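Local coordinates for BILBO1_N domain-containing protein (Trypanosoma brucei equiperdum, PDB 7A1I), which probably serves as a ubiquitin-like, protein-binding N-terminal domain of the BILBO1 family of trypanosome cytoskeletal proteins, at residues Ile8-Asp13 / Thr41-Tyr46; Thr12-Glu17 / Lys50-Ala55; Leu21-Asp26 / Ser33-Tyr38; Tyr46-Leu49 / Arg54-Ala57; Gln85-Gln90 / Ala98-Pro103. All coordinates share one frame; numbering follows the deposited sequence.

Contact 1: residues Ile8-Asp13 / Thr41-Tyr46; sequences ICVATD and TAFNNY
The methyl CG2 of T12 sits over the middle of one face of the F43 ring. It lies 3.5 Å from the ring centroid and only 6° off the ring normal. This is a nearly ideal CH-pi contact. All six ring carbons are at much the same distance from the methyl, so it favours none of them. The two side chains come from opposite directions, T12 from strand 6-14 and F43 from helix 32-50. T12 puts its hydroxyl opposite the backbone N (chi1 -163°), which leaves CG2 between N and the carbonyl carbon and aimed at the ring. OG1 points elsewhere and bonds to L88 O on the neighbouring strand 84-89.

V10 meets the same ring differently. Its carbonyl oxygen lies at the ring edge, in the plane, with V10 O 3.6 Å from F43 CZ. Its branch CG1 touches F43 CE1 at 3.9 Å. The V10 and F43 side chains run at a slant to each other. F43 thus has a methyl over a face and a carbonyl at its rim.

The helix packs across the sheet of a ubiquitin-like beta-grasp fold, with the axes of strand 8-13 and helix 41-46 10.7 Å apart at an angle of 45°. F43 spans this gap alone among the helix residues of the contact. L21 and F56 also pack on it. The contact is buried and held by dispersion. The partial negative charge of V10 O beside the electropositive ring edge is probably mildly favourable, while the buried T12 hydroxyl is satisfied within the sheet.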
# COMPACT_ATOMS: atom_id res chain seq x y z
N ILE A 8 -9.04 3.38 1.11
CA ILE A 8 -7.94 2.92 0.26
C ILE A 8 -7.10 1.93 1.06
O ILE A 8 -6.69 2.23 2.19
CB ILE A 8 -7.06 4.09 -0.23
CG1 ILE A 8 -7.89 5.24 -0.84
CG2 ILE A 8 -6.00 3.57 -1.21
CD1 ILE A 8 -8.42 4.97 -2.23
N CYS A 9 -6.85 0.76 0.49
CA CYS A 9 -5.91 -0.19 1.07
C CYS A 9 -4.57 -0.10 0.36
O CYS A 9 -4.51 0.15 -0.85
CB CYS A 9 -6.42 -1.63 0.99
SG CYS A 9 -7.88 -1.96 1.96
N VAL A 10 -3.50 -0.28 1.13
CA VAL A 10 -2.13 -0.14 0.67
C VAL A 10 -1.36 -1.34 1.20
O VAL A 10 -1.38 -1.59 2.41
CB VAL A 10 -1.48 1.16 1.16
CG1 VAL A 10 -0.09 1.28 0.60
CG2 VAL A 10 -2.36 2.37 0.72
N ALA A 11 -0.72 -2.10 0.31
CA ALA A 11 -0.00 -3.30 0.75
C ALA A 11 1.45 -3.20 0.29
O ALA A 11 1.80 -2.38 -0.56
CB ALA A 11 -0.66 -4.58 0.21
N THR A 12 2.30 -3.99 0.95
CA THR A 12 3.73 -4.03 0.63
C THR A 12 4.32 -5.31 1.21
O THR A 12 3.66 -6.02 1.97
CB THR A 12 4.47 -2.78 1.15
OG1 THR A 12 5.75 -2.63 0.50
CG2 THR A 12 4.64 -2.80 2.66
N ASP A 13 5.57 -5.59 0.86
CA ASP A 13 6.26 -6.79 1.31
C ASP A 13 7.04 -6.54 2.59
O ASP A 13 7.76 -5.55 2.72
CB ASP A 13 7.21 -7.28 0.21
CG ASP A 13 7.87 -8.61 0.55
OD1 ASP A 13 7.34 -9.67 0.15
OD2 ASP A 13 8.95 -8.59 1.21
N THR A 41 4.99 6.60 6.48
CA THR A 41 5.00 6.71 7.94
C THR A 41 4.50 5.42 8.59
O THR A 41 5.13 4.91 9.54
CB THR A 41 4.14 7.89 8.39
OG1 THR A 41 4.64 9.10 7.82
CG2 THR A 41 4.20 8.02 9.92
N ALA A 42 3.38 4.90 8.09
CA ALA A 42 2.74 3.73 8.70
C ALA A 42 3.60 2.49 8.59
O ALA A 42 3.71 1.72 9.55
CB ALA A 42 1.37 3.48 8.06
N PHE A 43 4.23 2.27 7.44
CA PHE A 43 5.03 1.07 7.28
C PHE A 43 6.38 1.19 7.97
O PHE A 43 6.92 0.18 8.44
CB PHE A 43 5.22 0.73 5.81
CG PHE A 43 4.02 0.10 5.18
CD1 PHE A 43 3.48 0.63 4.01
CD2 PHE A 43 3.41 -1.00 5.76
CE1 PHE A 43 2.36 0.06 3.43
CE2 PHE A 43 2.30 -1.58 5.18
CZ PHE A 43 1.77 -1.05 4.02
N ASN A 44 6.94 2.40 8.08
CA ASN A 44 8.12 2.52 8.92
C ASN A 44 7.80 2.18 10.38
O ASN A 44 8.56 1.46 11.04
CB ASN A 44 8.72 3.92 8.80
CG ASN A 44 9.73 4.01 7.69
OD1 ASN A 44 10.82 3.47 7.79
ND2 ASN A 44 9.37 4.72 6.60
N ASN A 45 6.65 2.64 10.89
CA ASN A 45 6.27 2.26 12.25
C ASN A 45 5.97 0.77 12.35
O ASN A 45 6.26 0.13 13.37
CB ASN A 45 5.07 3.07 12.71
CG ASN A 45 5.45 4.47 13.17
OD1 ASN A 45 6.56 4.69 13.64
ND2 ASN A 45 4.53 5.41 13.01
N TYR A 46 5.38 0.19 11.31
CA TYR A 46 5.14 -1.25 11.32
C TYR A 46 6.45 -2.03 11.39
O TYR A 46 6.63 -2.87 12.27
CB TYR A 46 4.32 -1.65 10.09
CG TYR A 46 3.95 -3.12 10.08
CD1 TYR A 46 4.68 -4.03 9.33
CD2 TYR A 46 2.88 -3.59 10.82
CE1 TYR A 46 4.35 -5.40 9.33
CE2 TYR A 46 2.54 -4.94 10.83
CZ TYR A 46 3.28 -5.83 10.06
OH TYR A 46 2.94 -7.17 10.07

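Contact 2: residues Thr12-Glu17 / Lys50-Ala55; sequences TDCDGE and KGISRA
One carboxylate oxygen, D15 OD1, receives both terminal nitrogens of R54. The bond from R54 NH2 is strong, at 2.7 Å and 169°. It comes nearly straight onto the C-O bond of D15 and lies in the guanidinium plane. The second, from R54 NH1 to D15 OD1, is weak at 3.3 Å. The carboxylate and guanidinium planes are 32° apart, so the salt bridge is not the flat, two-oxygen kind. The other oxygen, D15 OD2, is bonded at 2.7 Å to water 2.

D15 projects from the type I' turn C14-E17 of the hairpin that opens this beta-grasp domain. The D13 carboxylate braces the turn as an Asx motif: G16 N bonds to D13 OD2 at 3.1 Å. R54 lies in the loop after helix 32-50, which ends in a Schellman motif at G51. Its chain is extended from CG to NE and spans the gap to D15.

Beside the ion pair, C14 SG touches I52 CD1 at 3.5 Å. I52 CG2 lies over one face of the R54 guanidinium.

The hairpin turn and the helix-end loop are thus joined by a charged pair at the surface with a small apolar patch beside it. Water on the bridge probably weakens its electrostatic pull.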
# COMPACT_ATOMS: atom_id res chain seq x y z
N THR A 12 2.30 -3.99 0.95
CA THR A 12 3.73 -4.03 0.63
C THR A 12 4.32 -5.31 1.21
O THR A 12 3.66 -6.02 1.97
CB THR A 12 4.47 -2.78 1.15
OG1 THR A 12 5.75 -2.63 0.50
CG2 THR A 12 4.64 -2.80 2.66
N ASP A 13 5.57 -5.59 0.86
CA ASP A 13 6.26 -6.79 1.31
C ASP A 13 7.04 -6.54 2.59
O ASP A 13 7.76 -5.55 2.72
CB ASP A 13 7.21 -7.28 0.21
CG ASP A 13 7.87 -8.61 0.55
OD1 ASP A 13 7.34 -9.67 0.15
OD2 ASP A 13 8.95 -8.59 1.21
N CYS A 14 6.92 -7.46 3.55
CA CYS A 14 7.66 -7.40 4.81
C CYS A 14 8.26 -8.78 5.03
O CYS A 14 7.56 -9.73 5.42
CB CYS A 14 6.76 -6.96 5.96
SG CYS A 14 7.66 -6.75 7.51
N ASP A 15 9.56 -8.88 4.73
CA ASP A 15 10.36 -10.09 4.91
C ASP A 15 9.69 -11.31 4.28
O ASP A 15 9.70 -12.41 4.84
CB ASP A 15 10.65 -10.32 6.39
CG ASP A 15 11.82 -9.49 6.88
OD1 ASP A 15 12.37 -8.71 6.06
OD2 ASP A 15 12.19 -9.59 8.06
N GLY A 16 9.13 -11.11 3.09
CA GLY A 16 8.51 -12.18 2.32
C GLY A 16 7.01 -12.27 2.45
O GLY A 16 6.37 -12.85 1.57
N GLU A 17 6.43 -11.72 3.51
CA GLU A 17 4.99 -11.75 3.74
C GLU A 17 4.34 -10.44 3.30
O GLU A 17 4.94 -9.38 3.40
CB GLU A 17 4.68 -12.02 5.21
CG GLU A 17 5.19 -13.37 5.73
CD GLU A 17 4.93 -13.55 7.22
OE1 GLU A 17 3.80 -13.26 7.66
OE2 GLU A 17 5.87 -13.95 7.94
N LYS A 50 7.77 -4.67 14.32
CA LYS A 50 8.17 -6.05 14.06
C LYS A 50 9.65 -6.31 14.32
O LYS A 50 10.08 -7.46 14.22
CB LYS A 50 7.83 -6.42 12.60
CG LYS A 50 6.34 -6.40 12.32
CD LYS A 50 5.62 -7.33 13.30
CE LYS A 50 4.25 -6.77 13.71
NZ LYS A 50 3.51 -7.70 14.61
N GLY A 51 10.41 -5.29 14.70
CA GLY A 51 11.82 -5.43 14.98
C GLY A 51 12.72 -5.29 13.78
O GLY A 51 13.91 -5.64 13.86
N ILE A 52 12.21 -4.79 12.68
CA ILE A 52 13.01 -4.60 11.47
C ILE A 52 13.72 -3.27 11.58
O ILE A 52 13.10 -2.24 11.87
CB ILE A 52 12.12 -4.67 10.22
CG1 ILE A 52 11.58 -6.08 10.07
CG2 ILE A 52 12.90 -4.27 8.98
CD1 ILE A 52 10.09 -6.14 9.96
N SER A 53 15.04 -3.28 11.38
CA SER A 53 15.85 -2.09 11.56
C SER A 53 15.94 -1.23 10.31
O SER A 53 16.15 -0.01 10.42
CB SER A 53 17.26 -2.48 12.01
OG SER A 53 17.71 -3.60 11.28
N ARG A 54 15.81 -1.82 9.12
CA ARG A 54 15.92 -1.03 7.90
C ARG A 54 14.68 -0.16 7.71
O ARG A 54 13.58 -0.48 8.17
CB ARG A 54 16.12 -1.93 6.68
CG ARG A 54 14.89 -2.70 6.27
CD ARG A 54 15.20 -3.69 5.15
NE ARG A 54 14.02 -4.47 4.79
CZ ARG A 54 13.73 -5.65 5.32
NH1 ARG A 54 14.54 -6.18 6.23
NH2 ARG A 54 12.63 -6.29 4.95
N ALA A 55 14.87 0.96 7.03
CA ALA A 55 13.77 1.88 6.78
C ALA A 55 12.90 1.39 5.63
O ALA A 55 13.35 0.66 4.75
CB ALA A 55 14.31 3.28 6.45
O HOH W 1 10.66 -7.28 2.53
O HOH W 2 14.60 -8.48 8.73

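Contact 3: residues Leu21-Asp26 / Ser33-Tyr38; sequences LRFLFD and SRLLNY
Y38 N bonds to R34 O at 2.9 Å, a regular helix bond; Y38 lies on the side of helix 32-50 that faces F23 and F25. Here the helix of the beta-grasp fold lies on strand 17-25, the second strand of the opening hairpin. The strand and helix segments have axes 10.9 Å apart and an angle of 134°. The side chains that meet are almost wholly apolar.

L35 CD1 touches both phenylalanines. The L35 side chain leaves its backbone with CG opposite N (chi1 173°), which carries CD1 toward the strand. L35 CD1 lies 4.2 Å from F25 CZ and 4.3 Å from F23 CD1. It meets both rings obliquely. L35 lies roughly crosswise to F25. L35 also packs on I8 and V10, so it is part of the core.

F23 is buried, and its tip reaches the helix backbone, with F23 CZ 4.2 Å from Y38 O. F25 is less buried. F25 and Y38 run side by side, pointing opposite ways, and their rings meet rim to rim instead of stacking. One face of the Y38 ring carries R34 CG. At the closest point of the contact, F25 CE1 is 3.6 Å from Y38 CE1.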
# COMPACT_ATOMS: atom_id res chain seq x y z
N LEU A 21 -2.74 -2.49 4.80
CA LEU A 21 -3.28 -1.46 5.68
C LEU A 21 -4.45 -0.73 5.01
O LEU A 21 -4.40 -0.42 3.82
CB LEU A 21 -2.22 -0.41 6.04
CG LEU A 21 -0.92 -0.91 6.65
CD1 LEU A 21 0.03 0.25 6.91
CD2 LEU A 21 -1.20 -1.67 7.93
N ARG A 22 -5.47 -0.39 5.79
CA ARG A 22 -6.61 0.37 5.29
C ARG A 22 -6.56 1.79 5.85
O ARG A 22 -6.37 1.97 7.06
CB ARG A 22 -7.93 -0.30 5.67
CG ARG A 22 -9.11 0.13 4.81
CD ARG A 22 -9.81 1.35 5.35
NE ARG A 22 -10.37 1.11 6.68
CZ ARG A 22 -11.60 0.64 6.88
NH1 ARG A 22 -12.38 0.38 5.84
NH2 ARG A 22 -12.04 0.45 8.11
N PHE A 23 -6.76 2.78 4.98
CA PHE A 23 -6.86 4.18 5.35
C PHE A 23 -8.22 4.72 4.94
O PHE A 23 -8.71 4.44 3.83
CB PHE A 23 -5.76 5.02 4.69
CG PHE A 23 -4.38 4.66 5.16
CD1 PHE A 23 -3.55 3.86 4.37
CD2 PHE A 23 -3.91 5.11 6.38
CE1 PHE A 23 -2.28 3.51 4.81
CE2 PHE A 23 -2.64 4.76 6.83
CZ PHE A 23 -1.82 3.97 6.05
N LEU A 24 -8.85 5.47 5.84
CA LEU A 24 -10.16 6.07 5.62
C LEU A 24 -10.00 7.58 5.45
O LEU A 24 -9.42 8.24 6.31
CB LEU A 24 -11.11 5.78 6.78
CG LEU A 24 -11.62 4.35 6.87
CD1 LEU A 24 -11.71 3.91 8.33
CD2 LEU A 24 -12.97 4.23 6.18
N PHE A 25 -10.52 8.12 4.35
CA PHE A 25 -10.45 9.55 4.08
C PHE A 25 -11.85 10.12 3.95
O PHE A 25 -12.84 9.39 3.84
CB PHE A 25 -9.65 9.83 2.79
CG PHE A 25 -8.26 9.31 2.83
CD1 PHE A 25 -7.21 10.13 3.23
CD2 PHE A 25 -7.99 7.98 2.48
CE1 PHE A 25 -5.91 9.64 3.27
CE2 PHE A 25 -6.69 7.49 2.52
CZ PHE A 25 -5.65 8.31 2.91
N ASP A 26 -11.91 11.45 3.95
CA ASP A 26 -13.17 12.16 3.73
C ASP A 26 -13.73 11.83 2.34
O ASP A 26 -13.04 11.29 1.47
CB ASP A 26 -12.98 13.67 3.86
CG ASP A 26 -12.30 14.08 5.16
OD1 ASP A 26 -11.08 14.35 5.13
OD2 ASP A 26 -12.98 14.13 6.20
N SER A 33 0.21 11.74 -3.52
CA SER A 33 1.37 12.06 -2.70
C SER A 33 1.06 11.95 -1.21
O SER A 33 1.88 11.44 -0.44
CB SER A 33 1.89 13.44 -3.04
OG SER A 33 1.02 14.42 -2.50
N ARG A 34 -0.13 12.40 -0.81
CA ARG A 34 -0.54 12.26 0.59
C ARG A 34 -0.65 10.80 0.99
O ARG A 34 -0.19 10.41 2.07
CB ARG A 34 -1.87 12.96 0.81
CG ARG A 34 -2.19 13.20 2.29
CD ARG A 34 -1.35 14.34 2.86
NE ARG A 34 -1.70 15.62 2.25
CZ ARG A 34 -1.03 16.75 2.43
NH1 ARG A 34 0.04 16.78 3.21
NH2 ARG A 34 -1.43 17.86 1.82
N LEU A 35 -1.28 9.98 0.15
CA LEU A 35 -1.39 8.56 0.42
C LEU A 35 -0.02 7.91 0.56
O LEU A 35 0.19 7.02 1.41
CB LEU A 35 -2.20 7.89 -0.70
CG LEU A 35 -2.24 6.37 -0.61
CD1 LEU A 35 -3.12 5.94 0.59
CD2 LEU A 35 -2.78 5.83 -1.91
N LEU A 36 0.94 8.32 -0.27
CA LEU A 36 2.29 7.76 -0.18
C LEU A 36 3.01 8.18 1.10
O LEU A 36 3.73 7.37 1.70
CB LEU A 36 3.10 8.15 -1.42
CG LEU A 36 2.64 7.48 -2.72
CD1 LEU A 36 3.47 7.96 -3.92
CD2 LEU A 36 2.61 5.95 -2.65
N ASN A 37 2.83 9.43 1.53
CA ASN A 37 3.45 9.88 2.78
C ASN A 37 2.85 9.17 3.99
O ASN A 37 3.58 8.75 4.90
CB ASN A 37 3.32 11.41 2.94
CG ASN A 37 4.09 12.19 1.88
OD1 ASN A 37 5.05 11.69 1.29
ND2 ASN A 37 3.67 13.42 1.63
N TYR A 38 1.51 9.04 4.03
CA TYR A 38 0.86 8.28 5.10
C TYR A 38 1.34 6.84 5.13
O TYR A 38 1.63 6.28 6.20
CB TYR A 38 -0.67 8.31 4.94
CG TYR A 38 -1.36 9.61 5.30
CD1 TYR A 38 -2.71 9.79 5.06
CD2 TYR A 38 -0.65 10.66 5.88
CE1 TYR A 38 -3.36 10.97 5.39
CE2 TYR A 38 -1.29 11.85 6.22
CZ TYR A 38 -2.64 12.00 5.97
OH TYR A 38 -3.27 13.18 6.30

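Contact 4: residues Tyr46-Leu49 / Arg54-Ala57; sequences YFRL and RAFA
The last turns of helix 32-50 face the extended loop 54-57 that follows, with the CA atoms of F47 and F56 7.4 Å apart. This is the return of the chain from the helix of the beta-grasp fold toward strand 60-65.

F47 and F56 form a T-shaped pair. The edge of F56 points to the face of F47, the planes are at 87° and the centroids 5.8 Å apart. F56 has CG anti to its backbone N (chi1 173°), which stands its ring over F47. F56 CB lies over the same ring, toward the rim, and F56 CD1 is 4.0 Å from F47 CZ. F56 also meets the ring of F43, one helix turn before F47.

R54 O is the polar centre. R48 NH1 donates to it at 3.0 Å with a straight bond. The oxygen lies in the guanidinium plane, but the donor stands 55° above the carbonyl plane, away from the lone pairs. R48 NH2 adds a weak bond to the same oxygen. The F47 ring edge also faces R54 O, with F47 CD2 3.5 Å away. R54 turns its own charged end to D15, while its NE comes within 4.2 Å of F47 CE2. The R48 chain is bent at chi2, which brings its guanidinium edge to the loop. There its NH2 is 3.4 Å from A55 CA, which sits at that edge.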
# COMPACT_ATOMS: atom_id res chain seq x y z
N TYR A 46 5.38 0.19 11.31
CA TYR A 46 5.14 -1.25 11.32
C TYR A 46 6.45 -2.03 11.39
O TYR A 46 6.63 -2.87 12.27
CB TYR A 46 4.32 -1.65 10.09
CG TYR A 46 3.95 -3.12 10.08
CD1 TYR A 46 4.68 -4.03 9.33
CD2 TYR A 46 2.88 -3.59 10.82
CE1 TYR A 46 4.35 -5.40 9.33
CE2 TYR A 46 2.54 -4.94 10.83
CZ TYR A 46 3.28 -5.83 10.06
OH TYR A 46 2.94 -7.17 10.07
N PHE A 47 7.40 -1.69 10.52
CA PHE A 47 8.73 -2.30 10.56
C PHE A 47 9.35 -2.18 11.94
O PHE A 47 9.96 -3.15 12.43
CB PHE A 47 9.67 -1.66 9.52
CG PHE A 47 9.52 -2.19 8.12
CD1 PHE A 47 8.38 -2.87 7.72
CD2 PHE A 47 10.56 -2.02 7.20
CE1 PHE A 47 8.26 -3.36 6.41
CE2 PHE A 47 10.45 -2.50 5.89
CZ PHE A 47 9.30 -3.16 5.49
N ARG A 48 9.24 -1.00 12.57
CA ARG A 48 9.80 -0.85 13.92
C ARG A 48 9.09 -1.75 14.91
O ARG A 48 9.72 -2.30 15.82
CB ARG A 48 9.70 0.60 14.41
CG ARG A 48 10.35 1.63 13.53
CD ARG A 48 11.85 1.45 13.39
NE ARG A 48 12.31 2.19 12.21
CZ ARG A 48 12.62 1.64 11.05
NH1 ARG A 48 12.57 0.31 10.90
NH2 ARG A 48 12.99 2.41 10.03
N LEU A 49 7.78 -1.91 14.76
CA LEU A 49 7.01 -2.77 15.65
C LEU A 49 7.44 -4.23 15.53
O LEU A 49 7.48 -4.97 16.52
CB LEU A 49 5.52 -2.62 15.35
CG LEU A 49 4.53 -3.42 16.20
CD1 LEU A 49 4.50 -2.88 17.63
CD2 LEU A 49 3.15 -3.35 15.56
N ARG A 54 15.81 -1.82 9.12
CA ARG A 54 15.92 -1.03 7.90
C ARG A 54 14.68 -0.16 7.71
O ARG A 54 13.58 -0.48 8.17
CB ARG A 54 16.12 -1.93 6.68
CG ARG A 54 14.89 -2.70 6.27
CD ARG A 54 15.20 -3.69 5.15
NE ARG A 54 14.02 -4.47 4.79
CZ ARG A 54 13.73 -5.65 5.32
NH1 ARG A 54 14.54 -6.18 6.23
NH2 ARG A 54 12.63 -6.29 4.95
N ALA A 55 14.87 0.96 7.03
CA ALA A 55 13.77 1.88 6.78
C ALA A 55 12.90 1.39 5.63
O ALA A 55 13.35 0.66 4.75
CB ALA A 55 14.31 3.28 6.45
N PHE A 56 11.61 1.76 5.68
CA PHE A 56 10.71 1.53 4.57
C PHE A 56 10.72 2.72 3.62
O PHE A 56 10.65 3.87 4.06
CB PHE A 56 9.28 1.26 5.06
CG PHE A 56 8.29 1.17 3.95
CD1 PHE A 56 8.04 -0.04 3.31
CD2 PHE A 56 7.60 2.32 3.52
CE1 PHE A 56 7.13 -0.11 2.27
CE2 PHE A 56 6.70 2.25 2.49
CZ PHE A 56 6.46 1.03 1.86
N ALA A 57 10.76 2.45 2.32
CA ALA A 57 10.58 3.52 1.34
C ALA A 57 9.94 2.96 0.07
O ALA A 57 10.08 1.77 -0.25
CB ALA A 57 11.91 4.20 0.99

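Contact 5: residues Gln85-Gln90 / Ala98-Pro103; sequences QVYLFQ and AAIPEP. With NA (sodium ion), chain E; EDO (1,2-ethanediol), chain G.
Strand 84-89 lies in the middle of the beta-grasp sheet, and the loop 98-103 runs across the sheet face turned away from helix 32-50. I100 carries the contact from the loop. Its CD1 touches Y87 at CD2, 4.2 Å away, and comes obliquely. Its other branch, CG2, lies 4.2 Å from Q85 OE1. I100 therefore touches both the aromatic ring and the glutamine amide.

Q85 first extends from the strand (chi1 178°), then folds back at chi2. Its NE2 bonds to V86 O at 3.1 Å. The acceptor lies near the amide plane, while the donor is tilted 31° from the carbonyl plane. NE2 also bonds to N20 OD1, which fixes the flip of the amide. The Y87 hydroxyl bonds to D95 and K18. F89 lies beside Y87, with Y87 CD1 over one face of its ring.

At the end of the strand Q90 O is 3.0 Å from a sodium ion, a long bond, and water 3 is 2.2 Å from the same ion. At the far end of the loop, E102 O takes a bond from 1,2-ethanediol, probably from the crystallisation liquor.

A chain of another protein binds here. A98 and I100 make backbone hydrogen bonds to it, and its apolar side chains pack on Q85, Y87 and F89. Apolar side chains thus lie next to backbone groups that bond the partner, consistent with a site that takes a partner by backbone bonds and apolar packing.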
# COMPACT_ATOMS: atom_id res chain seq x y z
N GLN A 85 -7.09 -0.94 -4.12
CA GLN A 85 -5.97 -1.65 -3.52
C GLN A 85 -4.70 -1.15 -4.18
O GLN A 85 -4.53 -1.28 -5.40
CB GLN A 85 -6.10 -3.18 -3.69
CG GLN A 85 -4.91 -3.93 -3.10
CD GLN A 85 -4.91 -3.93 -1.56
OE1 GLN A 85 -5.85 -4.40 -0.93
NE2 GLN A 85 -3.86 -3.38 -0.97
N VAL A 86 -3.83 -0.57 -3.38
CA VAL A 86 -2.52 -0.10 -3.82
C VAL A 86 -1.46 -1.09 -3.37
O VAL A 86 -1.58 -1.73 -2.31
CB VAL A 86 -2.26 1.30 -3.25
CG1 VAL A 86 -0.81 1.73 -3.50
CG2 VAL A 86 -3.21 2.30 -3.94
N TYR A 87 -0.40 -1.22 -4.18
CA TYR A 87 0.78 -1.99 -3.81
C TYR A 87 2.01 -1.13 -4.00
O TYR A 87 2.20 -0.53 -5.06
CB TYR A 87 0.91 -3.28 -4.65
CG TYR A 87 1.95 -4.23 -4.09
CD1 TYR A 87 3.24 -4.29 -4.62
CD2 TYR A 87 1.64 -5.08 -3.03
CE1 TYR A 87 4.19 -5.18 -4.10
CE2 TYR A 87 2.58 -5.96 -2.50
CZ TYR A 87 3.85 -6.00 -3.03
OH TYR A 87 4.77 -6.89 -2.51
N LEU A 88 2.87 -1.11 -2.97
CA LEU A 88 4.09 -0.32 -2.96
C LEU A 88 5.30 -1.23 -3.11
O LEU A 88 5.48 -2.18 -2.33
CB LEU A 88 4.21 0.50 -1.67
CG LEU A 88 3.01 1.42 -1.42
CD1 LEU A 88 3.18 2.21 -0.12
CD2 LEU A 88 2.78 2.37 -2.61
N PHE A 89 6.09 -0.99 -4.15
CA PHE A 89 7.38 -1.65 -4.31
C PHE A 89 8.44 -0.90 -3.52
O PHE A 89 8.35 0.32 -3.31
CB PHE A 89 7.77 -1.72 -5.79
CG PHE A 89 6.87 -2.59 -6.60
CD1 PHE A 89 6.91 -3.98 -6.45
CD2 PHE A 89 5.96 -2.04 -7.51
CE1 PHE A 89 6.08 -4.80 -7.18
CE2 PHE A 89 5.13 -2.86 -8.26
CZ PHE A 89 5.19 -4.25 -8.09
N GLN A 90 9.44 -1.64 -3.04
CA GLN A 90 10.54 -1.06 -2.29
C GLN A 90 11.88 -1.30 -2.98
O GLN A 90 12.03 -2.26 -3.74
CB GLN A 90 10.62 -1.65 -0.87
CG GLN A 90 9.36 -1.54 -0.05
CD GLN A 90 9.45 -2.41 1.20
OE1 GLN A 90 10.35 -2.22 2.02
NE2 GLN A 90 8.54 -3.36 1.35
N ALA A 98 2.52 -13.03 -3.83
CA ALA A 98 1.81 -13.82 -2.83
C ALA A 98 0.47 -13.14 -2.57
O ALA A 98 0.23 -12.01 -3.00
CB ALA A 98 2.60 -13.95 -1.53
N ALA A 99 -0.40 -13.85 -1.86
CA ALA A 99 -1.74 -13.33 -1.59
C ALA A 99 -1.66 -12.10 -0.69
O ALA A 99 -0.90 -12.07 0.28
CB ALA A 99 -2.59 -14.41 -0.92
N ILE A 100 -2.43 -11.07 -1.03
CA ILE A 100 -2.54 -9.88 -0.20
C ILE A 100 -3.63 -10.14 0.83
O ILE A 100 -4.76 -10.47 0.45
CB ILE A 100 -2.84 -8.63 -1.03
CG1 ILE A 100 -1.67 -8.35 -1.99
CG2 ILE A 100 -3.05 -7.47 -0.12
CD1 ILE A 100 -1.98 -7.27 -3.04
N PRO A 101 -3.34 -10.02 2.12
CA PRO A 101 -4.33 -10.36 3.14
C PRO A 101 -5.33 -9.24 3.39
O PRO A 101 -5.23 -8.14 2.86
CB PRO A 101 -3.47 -10.60 4.38
CG PRO A 101 -2.27 -9.77 4.18
CD PRO A 101 -2.02 -9.71 2.70
N GLU A 102 -6.31 -9.57 4.23
CA GLU A 102 -7.21 -8.56 4.77
C GLU A 102 -6.37 -7.47 5.44
O GLU A 102 -5.31 -7.75 6.00
CB GLU A 102 -8.14 -9.17 5.81
CG GLU A 102 -8.87 -10.43 5.40
CD GLU A 102 -9.99 -10.19 4.41
OE1 GLU A 102 -10.38 -11.16 3.72
OE2 GLU A 102 -10.49 -9.05 4.35
N PRO A 103 -6.82 -6.23 5.40
CA PRO A 103 -6.01 -5.14 5.96
C PRO A 103 -6.19 -4.99 7.46
O PRO A 103 -7.28 -5.20 8.01
CB PRO A 103 -6.55 -3.91 5.23
CG PRO A 103 -8.01 -4.25 4.98
CD PRO A 103 -8.00 -5.73 4.67
NA NA E . 11.83 -2.56 -6.68
C1 EDO G . -6.61 -8.28 9.34
O1 EDO G . -7.16 -7.88 10.60
C2 EDO G . -5.74 -9.51 9.54
O2 EDO G . -5.04 -9.81 8.32
O HOH W 3 10.56 -1.19 -7.81

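How the contacts relate
Contacts 1 and 3 both join helix 32-50 to the opening hairpin. Contact 1 is buried; contact 3 runs from the core, at F23 and L35, to the edge, at F25 and Y38. They meet through L21 on F43 and L35 on V10. Contact 5 lies across the sheet from the helix and is also buried, but it faces a chain of another protein. Contacts 2 and 4 lie at the far end of the helix, share R54 and A55, and are more exposed. Charged and water-mediated bonds gather there at the surface, though contact 4 also holds a buried aromatic pair. F56 links contact 4 to contact 1, and Q90 links contact 5 to F47, F56 and D13.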